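PDB 4F53: SusD homolog from Bacteroides ovatus, which probably binds glycans, perhaps mucin O-glycans, at the outer membrane as a SusD/RagB-family lipoprotein of a carbohydrate-uptake system. Local coordinates for residues W25-V28 with R29-L33; D109-F112 with L113-E117; S137-A141 with A142-K146; D164-I167 with T168-K172. All coordinates share one frame; numbering follows the deposited sequence.

Contact 1: residues W25-V28 with R29-L33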
ATOM      1  N   TRP A  25       5.345  30.746 -12.522  1.00 76.43           N
ATOM      2  CA  TRP A  25       5.494  29.346 -12.951  0.50 73.41           C
ATOM      3  C   TRP A  25       6.471  28.614 -12.042  1.00 75.97           C
ATOM      4  O   TRP A  25       6.275  27.441 -11.745  1.00 72.90           O
ATOM      5  CB  TRP A  25       5.959  29.248 -14.431  0.50 72.12           C
ATOM      6  CG  TRP A  25       6.863  28.074 -14.716  0.50 70.87           C
ATOM      7  CD1 TRP A  25       8.216  28.108 -14.896  0.50 73.87           C
ATOM      8  CD2 TRP A  25       6.494  26.689 -14.717  0.50 68.38           C
ATOM      9  NE1 TRP A  25       8.708  26.830 -15.034  0.50 71.25           N
ATOM     10  CE2 TRP A  25       7.675  25.941 -14.920  0.50 71.07           C
ATOM     11  CE3 TRP A  25       5.282  26.004 -14.526  0.50 68.36           C
ATOM     12  CZ2 TRP A  25       7.674  24.547 -14.968  0.50 68.21           C
ATOM     13  CZ3 TRP A  25       5.284  24.623 -14.572  0.50 67.63           C
ATOM     14  CH2 TRP A  25       6.468  23.911 -14.790  0.50 67.44           C
ATOM     15  N   TYR A  26       7.536  29.308 -11.608  1.00 73.93           N
ATOM     16  CA  TYR A  26       8.553  28.691 -10.758  1.00 73.04           C
ATOM     17  C   TYR A  26       7.925  28.133  -9.462  1.00 71.81           C
ATOM     18  O   TYR A  26       8.224  27.001  -9.084  1.00 69.94           O
ATOM     19  CB  TYR A  26       9.673  29.697 -10.433  1.00 77.78           C
ATOM     20  CG  TYR A  26      10.864  29.071  -9.743  1.00 81.67           C
ATOM     21  CD1 TYR A  26      11.935  28.573 -10.478  1.00 84.40           C
ATOM     22  CD2 TYR A  26      10.916  28.963  -8.353  1.00 82.52           C
ATOM     23  CE1 TYR A  26      13.030  27.978  -9.850  1.00 85.64           C
ATOM     24  CE2 TYR A  26      12.000  28.359  -7.714  1.00 82.95           C
ATOM     25  CZ  TYR A  26      13.064  27.885  -8.467  1.00 94.17           C
ATOM     26  OH  TYR A  26      14.158  27.318  -7.854  1.00 99.27           O
ATOM     27  N   LEU A  27       7.038  28.925  -8.805  1.00 66.41           N
ATOM     28  CA  LEU A  27       6.359  28.539  -7.564  1.00 63.13           C
ATOM     29  C   LEU A  27       5.321  27.435  -7.817  1.00 61.79           C
ATOM     30  O   LEU A  27       5.290  26.484  -7.050  1.00 58.72           O
ATOM     31  CB  LEU A  27       5.711  29.763  -6.873  1.00 64.43           C
ATOM     32  CG  LEU A  27       4.857  29.524  -5.604  1.00 67.69           C
ATOM     33  CD1 LEU A  27       5.639  28.799  -4.497  1.00 65.43           C
ATOM     34  CD2 LEU A  27       4.300  30.813  -5.076  1.00 71.10           C
ATOM     35  N   VAL A  28       4.498  27.558  -8.884  1.00 58.66           N
ATOM     36  CA  VAL A  28       3.448  26.598  -9.275  1.00 57.86           C
ATOM     37  C   VAL A  28       4.073  25.188  -9.501  1.00 61.20           C
ATOM     38  O   VAL A  28       3.560  24.201  -8.967  1.00 60.05           O
ATOM     39  CB  VAL A  28       2.665  27.114 -10.517  1.00 62.96           C
ATOM     40  CG1 VAL A  28       1.864  26.005 -11.205  1.00 61.35           C
ATOM     41  CG2 VAL A  28       1.756  28.278 -10.140  1.00 64.53           C
ATOM     42  N   ARG A  29       5.201  25.124 -10.238  1.00 57.81           N
ATOM     43  CA  ARG A  29       5.994  23.926 -10.529  1.00 55.79           C
ATOM     44  C   ARG A  29       6.484  23.296  -9.227  1.00 57.33           C
ATOM     45  O   ARG A  29       6.427  22.081  -9.062  1.00 55.07           O
ATOM     46  CB  ARG A  29       7.182  24.315 -11.421  1.00 58.33           C
ATOM     47  CG  ARG A  29       8.320  23.297 -11.505  1.00 73.59           C
ATOM     48  CD  ARG A  29       9.643  23.996 -11.729  1.00 92.22           C
ATOM     49  NE  ARG A  29      10.772  23.108 -11.458  1.00108.76           N
ATOM     50  CZ  ARG A  29      12.042  23.408 -11.714  1.00124.05           C
ATOM     51  NH1 ARG A  29      12.359  24.582 -12.254  1.00108.07           N
ATOM     52  NH2 ARG A  29      13.003  22.535 -11.445  1.00109.81           N
ATOM     53  N   SER A  30       6.973  24.136  -8.317  1.00 54.09           N
ATOM     54  CA  SER A  30       7.471  23.746  -7.008  1.00 52.17           C
ATOM     55  C   SER A  30       6.346  23.105  -6.148  1.00 51.79           C
ATOM     56  O   SER A  30       6.562  22.047  -5.562  1.00 50.85           O
ATOM     57  CB  SER A  30       8.077  24.963  -6.312  1.00 57.38           C
ATOM     58  OG  SER A  30       8.659  24.604  -5.070  1.00 71.69           O
ATOM     59  N   LEU A  31       5.147  23.726  -6.122  1.00 46.98           N
ATOM     60  CA  LEU A  31       3.979  23.267  -5.363  1.00 44.46           C
ATOM     61  C   LEU A  31       3.457  21.958  -5.923  1.00 47.08           C
ATOM     62  O   LEU A  31       3.204  21.044  -5.141  1.00 46.29           O
ATOM     63  CB  LEU A  31       2.864  24.340  -5.342  1.00 44.84           C
ATOM     64  CG  LEU A  31       3.235  25.702  -4.705  1.00 49.35           C
ATOM     65  CD1 LEU A  31       2.211  26.762  -5.022  1.00 50.35           C
ATOM     66  CD2 LEU A  31       3.440  25.598  -3.212  1.00 48.53           C
ATOM     67  N   ALA A  32       3.326  21.853  -7.269  1.00 43.91           N
ATOM     68  CA  ALA A  32       2.875  20.645  -7.983  1.00 42.49           C
ATOM     69  C   ALA A  32       3.787  19.450  -7.651  1.00 44.08           C
ATOM     70  O   ALA A  32       3.306  18.341  -7.404  1.00 42.44           O
ATOM     71  CB  ALA A  32       2.854  20.895  -9.491  1.00 43.64           C
ATOM     72  N   LEU A  33       5.107  19.702  -7.606  1.00 41.18           N
ATOM     73  CA  LEU A  33       6.112  18.703  -7.295  1.00 39.14           C
ATOM     74  C   LEU A  33       5.975  18.175  -5.862  1.00 39.45           C
ATOM     75  O   LEU A  33       6.144  16.973  -5.673  1.00 38.60           O
ATOM     76  CB  LEU A  33       7.533  19.262  -7.521  1.00 40.05           C
ATOM     77  CG  LEU A  33       8.089  19.206  -8.940  1.00 44.61           C
ATOM     78  CD1 LEU A  33       9.455  19.863  -8.988  1.00 44.57           C
ATOM     79  CD2 LEU A  33       8.164  17.759  -9.464  1.00 44.40           C
TER
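W25 and R29 meet twice, once through the backbone and once through their side chains. The amide N of R29 donates to W25 O over 3.0 Å in a nearly straight bond (167° at the hydrogen). In one of two modelled conformers of W25, R29 CB also sits over one face of the indole, almost straight above the six-membered ring and 3.5 Å from its centroid, in a CH-pi contact. With CG anti to the backbone N (chi1 163°), the extended R29 chain runs on past W25 CZ2. These are the first turns of helix 25-37, where the carbonyls of W25, Y26, L27 and V28 are each taken by the amide four residues on. S30 N reaches Y26 O over a longer 3.2 Å, whereas L31 N approaches L27 O at 2.9 Å; A32 N does the same to V28 O. Beside the L27–L31 bond the two leucines pack obliquely, L27 CG 3.9 Å from L31 CD1. Replacing L31 by an alanine would keep the amide bond but would probably leave L27 CD1 without its leucine partner and weaken packing on D99 and N102 of helix 82-106. On the buried flank, V28 and A32 rest against F112 of helix 110-131.

Contact 2: residues D109-F112 with L113-E117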
ATOM      1  N   ASP A 109      -4.813  27.506 -14.467  1.00 67.08           N
ATOM      2  CA  ASP A 109      -4.583  26.471 -15.482  1.00 65.60           C
ATOM      3  C   ASP A 109      -5.296  25.179 -15.087  1.00 63.53           C
ATOM      4  O   ASP A 109      -4.935  24.535 -14.104  1.00 61.22           O
ATOM      5  CB  ASP A 109      -3.071  26.227 -15.682  1.00 67.91           C
ATOM      6  CG  ASP A 109      -2.664  25.214 -16.749  1.00 86.71           C
ATOM      7  OD1 ASP A 109      -3.548  24.740 -17.502  1.00 89.57           O
ATOM      8  OD2 ASP A 109      -1.459  24.923 -16.853  1.00 97.08           O
ATOM      9  N   GLU A 110      -6.300  24.816 -15.889  1.00 57.98           N
ATOM     10  CA  GLU A 110      -7.168  23.656 -15.756  1.00 55.31           C
ATOM     11  C   GLU A 110      -6.379  22.342 -15.616  1.00 54.70           C
ATOM     12  O   GLU A 110      -6.788  21.473 -14.849  1.00 52.38           O
ATOM     13  CB  GLU A 110      -8.092  23.593 -16.979  1.00 57.71           C
ATOM     14  CG  GLU A 110      -9.316  22.707 -16.813  1.00 71.18           C
ATOM     15  CD  GLU A 110     -10.218  22.601 -18.033  1.00 92.50           C
ATOM     16  OE1 GLU A 110      -9.755  22.912 -19.156  1.00 80.62           O
ATOM     17  OE2 GLU A 110     -11.387  22.186 -17.862  1.00 86.47           O
ATOM     18  N   LEU A 111      -5.259  22.206 -16.337  1.00 49.67           N
ATOM     19  CA  LEU A 111      -4.456  20.998 -16.296  1.00 46.97           C
ATOM     20  C   LEU A 111      -3.744  20.853 -14.935  1.00 53.58           C
ATOM     21  O   LEU A 111      -3.757  19.759 -14.351  1.00 52.53           O
ATOM     22  CB  LEU A 111      -3.451  20.984 -17.465  1.00 46.83           C
ATOM     23  CG  LEU A 111      -2.491  19.776 -17.550  1.00 50.11           C
ATOM     24  CD1 LEU A 111      -3.242  18.458 -17.674  1.00 48.06           C
ATOM     25  CD2 LEU A 111      -1.563  19.909 -18.718  1.00 53.75           C
ATOM     26  N   PHE A 112      -3.153  21.952 -14.424  1.00 51.24           N
ATOM     27  CA  PHE A 112      -2.422  21.948 -13.158  1.00 50.20           C
ATOM     28  C   PHE A 112      -3.360  21.802 -11.960  1.00 49.46           C
ATOM     29  O   PHE A 112      -2.993  21.176 -10.972  1.00 47.31           O
ATOM     30  CB  PHE A 112      -1.545  23.203 -13.041  1.00 54.05           C
ATOM     31  CG  PHE A 112      -0.142  22.955 -13.540  1.00 57.35           C
ATOM     32  CD1 PHE A 112       0.141  22.948 -14.906  1.00 63.10           C
ATOM     33  CD2 PHE A 112       0.896  22.674 -12.648  1.00 60.66           C
ATOM     34  CE1 PHE A 112       1.441  22.674 -15.370  1.00 65.10           C
ATOM     35  CE2 PHE A 112       2.199  22.420 -13.109  1.00 63.79           C
ATOM     36  CZ  PHE A 112       2.461  22.414 -14.466  1.00 62.98           C
ATOM     37  N   LEU A 113      -4.573  22.342 -12.060  1.00 46.03           N
ATOM     38  CA  LEU A 113      -5.572  22.236 -10.993  1.00 44.42           C
ATOM     39  C   LEU A 113      -6.155  20.821 -10.960  1.00 46.42           C
ATOM     40  O   LEU A 113      -6.451  20.312  -9.876  1.00 45.16           O
ATOM     41  CB  LEU A 113      -6.680  23.287 -11.165  1.00 45.39           C
ATOM     42  CG  LEU A 113      -6.232  24.731 -11.056  1.00 49.78           C
ATOM     43  CD1 LEU A 113      -7.245  25.648 -11.711  1.00 52.13           C
ATOM     44  CD2 LEU A 113      -5.892  25.121  -9.607  1.00 47.27           C
ATOM     45  N   SER A 114      -6.257  20.173 -12.144  1.00 41.20           N
ATOM     46  CA  SER A 114      -6.744  18.802 -12.267  1.00 39.57           C
ATOM     47  C   SER A 114      -5.723  17.818 -11.706  1.00 40.60           C
ATOM     48  O   SER A 114      -6.093  16.885 -10.999  1.00 36.38           O
ATOM     49  CB  SER A 114      -7.082  18.482 -13.717  1.00 43.00           C
ATOM     50  OG  SER A 114      -8.285  19.157 -14.043  1.00 50.46           O
ATOM     51  N   LEU A 115      -4.433  18.060 -11.983  1.00 40.09           N
ATOM     52  CA  LEU A 115      -3.354  17.233 -11.452  1.00 39.45           C
ATOM     53  C   LEU A 115      -3.244  17.401  -9.924  1.00 41.97           C
ATOM     54  O   LEU A 115      -3.101  16.413  -9.221  1.00 40.02           O
ATOM     55  CB  LEU A 115      -2.036  17.592 -12.124  1.00 40.35           C
ATOM     56  CG  LEU A 115      -1.846  17.071 -13.532  1.00 45.49           C
ATOM     57  CD1 LEU A 115      -0.670  17.751 -14.161  1.00 47.33           C
ATOM     58  CD2 LEU A 115      -1.669  15.561 -13.549  1.00 45.08           C
ATOM     59  N   ALA A 116      -3.370  18.645  -9.414  1.00 39.84           N
ATOM     60  CA  ALA A 116      -3.355  18.935  -7.974  1.00 39.41           C
ATOM     61  C   ALA A 116      -4.478  18.154  -7.267  1.00 41.99           C
ATOM     62  O   ALA A 116      -4.227  17.534  -6.234  1.00 41.69           O
ATOM     63  CB  ALA A 116      -3.509  20.436  -7.735  1.00 41.25           C
ATOM     64  N   GLU A 117      -5.688  18.131  -7.867  1.00 38.05           N
ATOM     65  CA  GLU A 117      -6.838  17.378  -7.358  1.00 37.24           C
ATOM     66  C   GLU A 117      -6.605  15.868  -7.431  1.00 40.04           C
ATOM     67  O   GLU A 117      -7.028  15.158  -6.522  1.00 39.41           O
ATOM     68  CB  GLU A 117      -8.126  17.734  -8.121  1.00 39.32           C
ATOM     69  CG  GLU A 117      -9.388  17.514  -7.300  1.00 42.50           C
ATOM     70  CD  GLU A 117      -9.495  18.387  -6.062  1.00 54.15           C
ATOM     71  OE1 GLU A 117      -8.925  19.505  -6.062  1.00 45.02           O
ATOM     72  OE2 GLU A 117     -10.140  17.947  -5.083  1.00 39.96           O
TER
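The N-terminal turn of helix 110-131 opens with D109 as its N-cap, and the contact consists of this cap and the first turns it starts. D109 OD1 takes the amide of L111 at 3.3 Å, a rather long capping bond that meets the carboxylate from above its plane. The backbone of the same residue is used as well: L113 N donates to D109 O over 3.0 Å, and L113 CG lies close to that oxygen because it stands beside its own backbone N (chi1 -64°).

At the next residue, E110 O is gripped twice by a single partner. S114 N and S114 OG reach it from opposite faces of the carbonyl plane, the hydroxyl at 2.9 Å, so the serine folds its polar end back onto its own helix, where the side chain is buried beside V169 of helix 152-173. An alanine in place of S114 would probably leave E110 O with the amide alone and open a small gap against V169.

L111 and L115 both touch F178, while F112 faces helix 25-37 and L113 and A116 lean on L103 of helix 82-106. Packing between the two leucines is light, L111 CG lying 4.3 Å from L115 CD1; the firmer link is the backbone bond from L115 N to L111 O, 3.0 Å long.

Contact 3: residues S137-A141 with A142-K146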
ATOM      1  N   SER A 137     -14.234  17.220   2.333  1.00 44.52           N
ATOM      2  CA  SER A 137     -14.981  18.279   1.640  1.00 45.28           C
ATOM      3  C   SER A 137     -15.070  19.585   2.442  1.00 52.44           C
ATOM      4  O   SER A 137     -15.265  20.633   1.832  1.00 53.40           O
ATOM      5  CB  SER A 137     -16.389  17.816   1.273  1.00 45.16           C
ATOM      6  OG  SER A 137     -17.212  17.618   2.409  1.00 49.74           O
ATOM      7  N   LYS A 138     -14.906  19.542   3.776  1.00 50.90           N
ATOM      8  CA  LYS A 138     -15.046  20.773   4.572  1.00 53.88           C
ATOM      9  C   LYS A 138     -13.709  21.305   5.147  1.00 59.24           C
ATOM     10  O   LYS A 138     -13.743  22.078   6.104  1.00 60.78           O
ATOM     11  CB  LYS A 138     -16.059  20.557   5.708  1.00 56.86           C
ATOM     12  CG  LYS A 138     -17.459  20.255   5.213  1.00 63.14           C
ATOM     13  CD  LYS A 138     -18.274  19.627   6.305  1.00 74.71           C
ATOM     14  CE  LYS A 138     -19.665  19.304   5.832  1.00 94.74           C
ATOM     15  NZ  LYS A 138     -20.404  18.506   6.845  1.00109.50           N
ATOM     16  N   VAL A 139     -12.550  20.939   4.548  1.00 54.76           N
ATOM     17  CA  VAL A 139     -11.242  21.390   5.036  1.00 55.41           C
ATOM     18  C   VAL A 139     -11.090  22.916   4.832  1.00 66.70           C
ATOM     19  O   VAL A 139     -11.361  23.444   3.740  1.00 66.98           O
ATOM     20  CB  VAL A 139     -10.017  20.615   4.472  1.00 55.92           C
ATOM     21  CG1 VAL A 139     -10.034  19.155   4.903  1.00 52.99           C
ATOM     22  CG2 VAL A 139      -9.917  20.739   2.957  1.00 55.70           C
ATOM     23  N   GLY A 140     -10.713  23.591   5.918  1.00 67.52           N
ATOM     24  CA  GLY A 140     -10.469  25.025   5.934  1.00 70.31           C
ATOM     25  C   GLY A 140      -9.057  25.332   5.482  1.00 76.71           C
ATOM     26  O   GLY A 140      -8.155  24.505   5.653  1.00 75.17           O
ATOM     27  N   ALA A 141      -8.845  26.528   4.909  1.00 76.40           N
ATOM     28  CA  ALA A 141      -7.520  26.945   4.446  1.00 75.91           C
ATOM     29  C   ALA A 141      -6.599  27.284   5.626  1.00 80.08           C
ATOM     30  O   ALA A 141      -5.378  27.194   5.480  1.00 79.82           O
ATOM     31  CB  ALA A 141      -7.639  28.132   3.506  1.00 78.15           C
ATOM     32  N   ALA A 142      -7.185  27.617   6.800  1.00 77.16           N
ATOM     33  CA  ALA A 142      -6.461  27.985   8.019  1.00 77.96           C
ATOM     34  C   ALA A 142      -5.781  26.770   8.684  1.00 78.83           C
ATOM     35  O   ALA A 142      -4.559  26.781   8.846  1.00 78.48           O
ATOM     36  CB  ALA A 142      -7.404  28.668   9.003  1.00 80.94           C
ATOM     37  N   ASN A 143      -6.568  25.746   9.083  1.00 72.22           N
ATOM     38  CA  ASN A 143      -6.083  24.515   9.726  1.00 69.13           C
ATOM     39  C   ASN A 143      -6.948  23.365   9.219  1.00 68.96           C
ATOM     40  O   ASN A 143      -7.968  23.024   9.836  1.00 69.73           O
ATOM     41  CB  ASN A 143      -6.124  24.654  11.264  1.00 70.26           C
ATOM     42  CG  ASN A 143      -5.591  23.483  12.065  1.00 91.37           C
ATOM     43  OD1 ASN A 143      -5.190  22.447  11.537  1.00 80.49           O
ATOM     44  ND2 ASN A 143      -5.577  23.628  13.382  1.00 87.06           N
ATOM     45  N   ALA A 144      -6.558  22.815   8.049  1.00 60.78           N
ATOM     46  CA  ALA A 144      -7.244  21.764   7.293  1.00 57.80           C
ATOM     47  C   ALA A 144      -7.848  20.637   8.148  1.00 57.59           C
ATOM     48  O   ALA A 144      -9.025  20.359   7.988  1.00 57.30           O
ATOM     49  CB  ALA A 144      -6.300  21.170   6.266  1.00 57.00           C
ATOM     50  N   ILE A 145      -7.066  20.019   9.053  1.00 53.05           N
ATOM     51  CA  ILE A 145      -7.479  18.889   9.907  1.00 51.88           C
ATOM     52  C   ILE A 145      -8.534  19.294  10.990  1.00 57.08           C
ATOM     53  O   ILE A 145      -9.281  18.427  11.470  1.00 54.87           O
ATOM     54  CB  ILE A 145      -6.232  18.208  10.547  1.00 53.77           C
ATOM     55  CG1 ILE A 145      -6.480  16.706  10.824  1.00 53.08           C
ATOM     56  CG2 ILE A 145      -5.681  18.968  11.772  1.00 53.48           C
ATOM     57  CD1 ILE A 145      -5.246  15.902  10.915  1.00 56.33           C
ATOM     58  N   LYS A 146      -8.567  20.598  11.368  1.00 55.51           N
ATOM     59  CA  LYS A 146      -9.478  21.142  12.371  1.00 57.46           C
ATOM     60  C   LYS A 146     -10.770  21.542  11.657  1.00 62.26           C
ATOM     61  O   LYS A 146     -11.088  22.732  11.491  1.00 64.76           O
ATOM     62  CB  LYS A 146      -8.827  22.313  13.141  1.00 61.10           C
ATOM     63  CG  LYS A 146      -9.535  22.669  14.451  1.00 65.62           C
ATOM     64  CD  LYS A 146      -8.994  23.957  15.024  1.00 79.97           C
ATOM     65  CE  LYS A 146      -9.397  24.196  16.458  1.00 93.17           C
ATOM     66  NZ  LYS A 146      -8.431  25.097  17.145  1.00100.34           N
TER
HETATM   67  O   HOH W   1      -4.138  24.096   6.206  1.00 57.01           O
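V139 and A144 form the close side of this bend: V139 CG1 lies 3.5 Å from A144 O, and V139 CB approaches A144 CB to 4.2 Å. The valine can do this because CG1 stands anti to its carbonyl carbon (chi1 -64°). Just beyond, A144 CA presents its hydrogen to G140 O at 3.3 Å, a CA-H...O contact. No conventional hydrogen bond joins the two halves directly. They belong to the long loop between helices 110-131 and 152-173, which doubles back at A141 and A142 and then enters a type I beta turn from N143 to K146, closed by K146 N on N143 O at 2.9 Å. One side of the loop leans on helix 82-106, with V139 against Y97 and F101 and I145 against F89 and Y93. S147 OG binds A144 O and, weakly, G140 N, which links the two halves of the bend through a residue beyond them. The tip is looser. A141, A142 and N143 are exposed, and one water bridges the halves there through two weak bonds, donating to A141 O at 3.4 Å and accepting from A144 N at 3.3 Å.

Contact 4: residues D164-I167 with T168-K172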
ATOM      1  N   ASP A 164     -13.829  11.668 -12.276  1.00 39.04           N
ATOM      2  CA  ASP A 164     -14.502  11.685 -13.589  1.00 39.94           C
ATOM      3  C   ASP A 164     -14.245  13.008 -14.339  1.00 45.23           C
ATOM      4  O   ASP A 164     -14.007  12.990 -15.546  1.00 47.38           O
ATOM      5  CB  ASP A 164     -16.011  11.464 -13.443  1.00 42.17           C
ATOM      6  CG  ASP A 164     -16.445  10.020 -13.597  1.00 52.76           C
ATOM      7  OD1 ASP A 164     -15.679   9.232 -14.190  1.00 50.85           O
ATOM      8  OD2 ASP A 164     -17.571   9.684 -13.152  1.00 61.11           O
ATOM      9  N   ASN A 165     -14.236  14.142 -13.616  1.00 40.02           N
ATOM     10  CA  ASN A 165     -13.969  15.451 -14.211  1.00 41.06           C
ATOM     11  C   ASN A 165     -12.493  15.590 -14.572  1.00 43.95           C
ATOM     12  O   ASN A 165     -12.202  16.141 -15.624  1.00 44.10           O
ATOM     13  CB  ASN A 165     -14.436  16.594 -13.292  1.00 43.46           C
ATOM     14  CG  ASN A 165     -15.947  16.594 -13.091  1.00 69.81           C
ATOM     15  OD1 ASN A 165     -16.728  16.274 -14.005  1.00 60.35           O
ATOM     16  ND2 ASN A 165     -16.397  16.928 -11.885  1.00 62.07           N
ATOM     17  N   ILE A 166     -11.575  15.045 -13.739  1.00 39.24           N
ATOM     18  CA  ILE A 166     -10.125  15.051 -13.977  1.00 37.26           C
ATOM     19  C   ILE A 166      -9.839  14.228 -15.244  1.00 40.29           C
ATOM     20  O   ILE A 166      -9.073  14.665 -16.092  1.00 41.42           O
ATOM     21  CB  ILE A 166      -9.335  14.521 -12.729  1.00 37.80           C
ATOM     22  CG1 ILE A 166      -9.423  15.498 -11.554  1.00 37.46           C
ATOM     23  CG2 ILE A 166      -7.854  14.155 -13.053  1.00 36.98           C
ATOM     24  CD1 ILE A 166      -9.149  14.830 -10.203  1.00 35.60           C
ATOM     25  N   ILE A 167     -10.465  13.053 -15.373  1.00 36.67           N
ATOM     26  CA  ILE A 167     -10.309  12.169 -16.537  1.00 35.51           C
ATOM     27  C   ILE A 167     -10.720  12.938 -17.838  1.00 41.71           C
ATOM     28  O   ILE A 167     -10.003  12.867 -18.838  1.00 42.45           O
ATOM     29  CB  ILE A 167     -11.113  10.864 -16.305  1.00 36.87           C
ATOM     30  CG1 ILE A 167     -10.402   9.970 -15.257  1.00 35.07           C
ATOM     31  CG2 ILE A 167     -11.337  10.092 -17.626  1.00 36.74           C
ATOM     32  CD1 ILE A 167     -11.264   8.877 -14.616  1.00 33.15           C
ATOM     33  N   THR A 168     -11.860  13.677 -17.800  1.00 38.89           N
ATOM     34  CA  THR A 168     -12.379  14.496 -18.910  1.00 39.87           C
ATOM     35  C   THR A 168     -11.345  15.573 -19.287  1.00 44.43           C
ATOM     36  O   THR A 168     -11.035  15.716 -20.463  1.00 45.52           O
ATOM     37  CB  THR A 168     -13.748  15.097 -18.538  1.00 49.32           C
ATOM     38  OG1 THR A 168     -14.670  14.016 -18.322  1.00 47.77           O
ATOM     39  CG2 THR A 168     -14.304  16.053 -19.614  1.00 49.28           C
ATOM     40  N   VAL A 169     -10.778  16.286 -18.292  1.00 41.82           N
ATOM     41  CA  VAL A 169      -9.760  17.321 -18.510  1.00 42.47           C
ATOM     42  C   VAL A 169      -8.483  16.696 -19.134  1.00 46.45           C
ATOM     43  O   VAL A 169      -8.001  17.199 -20.138  1.00 48.30           O
ATOM     44  CB  VAL A 169      -9.448  18.117 -17.214  1.00 44.99           C
ATOM     45  CG1 VAL A 169      -8.215  19.007 -17.381  1.00 45.02           C
ATOM     46  CG2 VAL A 169     -10.655  18.948 -16.786  1.00 45.51           C
ATOM     47  N   LEU A 170      -7.991  15.588 -18.590  1.00 41.49           N
ATOM     48  CA  LEU A 170      -6.770  14.953 -19.099  1.00 41.07           C
ATOM     49  C   LEU A 170      -6.945  14.403 -20.532  1.00 49.27           C
ATOM     50  O   LEU A 170      -5.979  14.429 -21.310  1.00 50.44           O
ATOM     51  CB  LEU A 170      -6.296  13.851 -18.165  1.00 38.60           C
ATOM     52  CG  LEU A 170      -5.828  14.283 -16.771  1.00 42.22           C
ATOM     53  CD1 LEU A 170      -5.516  13.079 -15.922  1.00 39.71           C
ATOM     54  CD2 LEU A 170      -4.631  15.226 -16.837  1.00 43.88           C
ATOM     55  N   GLY A 171      -8.162  13.926 -20.841  1.00 45.17           N
ATOM     56  CA  GLY A 171      -8.556  13.416 -22.152  1.00 45.79           C
ATOM     57  C   GLY A 171      -8.517  14.471 -23.243  1.00 53.37           C
ATOM     58  O   GLY A 171      -7.986  14.200 -24.323  1.00 53.98           O
ATOM     59  N   LYS A 172      -9.058  15.695 -22.956  1.00 53.07           N
ATOM     60  CA  LYS A 172      -9.093  16.765 -23.946  0.50 55.88           C
ATOM     61  C   LYS A 172      -7.689  17.312 -24.243  1.00 62.22           C
ATOM     62  O   LYS A 172      -7.468  17.756 -25.364  1.00 62.90           O
ATOM     63  CB  LYS A 172     -10.092  17.883 -23.586  0.50 60.18           C
ATOM     64  CG  LYS A 172      -9.723  18.810 -22.441  0.50 74.06           C
ATOM     65  CD  LYS A 172     -10.870  19.773 -22.182  0.50 81.69           C
ATOM     66  CE  LYS A 172     -10.416  21.085 -21.608  0.50 90.33           C
ATOM     67  NZ  LYS A 172      -9.703  21.925 -22.607  0.50 98.10           N
TER
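D164 O accepts two bonds from T168, one from OG1 at 3.0 Å and one from the amide N at 3.2 Å, and the donors arrive from opposite faces of the carbonyl plane. The hydroxyl gets there because OG1 lies beside the backbone N of T168 (chi1 -62°), which leaves the methyl CG2 anti to that N. This is a common way for a threonine to spend its hydroxyl on the carbonyl one turn earlier, here in helix 152-173 near its C-terminal end. The carboxylate of D164 is engaged separately, its two oxygens forming salt bridges with K201 and K219.

The amides of V169, L170 and G171 carry the helical ladder onward to the carbonyls of N165, I166 and I167. L170 N meets I166 O at 2.9 Å in a fairly straight bond (166° at the hydrogen). Above this bond the side chains of I166 and L170 run side by side, pointing the same way, with I166 CG2 3.9 Å from L170 CD1. L170 presses on L111 of helix 110-131, V169 touches E110 of the same helix, and I167 touches Y194, A197 and N198 of helix 190-207. The hydroxyl of T168 is thus satisfied within its own helix, and because it shares D164 O with the amide, its rotation is probably restrained on this exposed side.

In the fold
Contact 2 lies between contacts 1 and 4 in the packing. Its F112 packs against contact 1, with F112 CD2 3.8 Å from V28 CG1 and F112 CE2 4.0 Å from A32 CB. Toward contact 4, whose centre is about 10 Å from that of contact 2, S114 OG meets V169 CG1 at 3.3 Å and L111 CD1 meets L170 CD2 at 3.6 Å. Contact 3, in the loop joining helices 110-131 and 152-173, stays apart, its nearest atoms about 8 Å from contact 2. A bound acetate, probably from the crystallisation liquor, lies about 4 Å from the V139 side chain, and a calcium ion about 10 Å from that of N165.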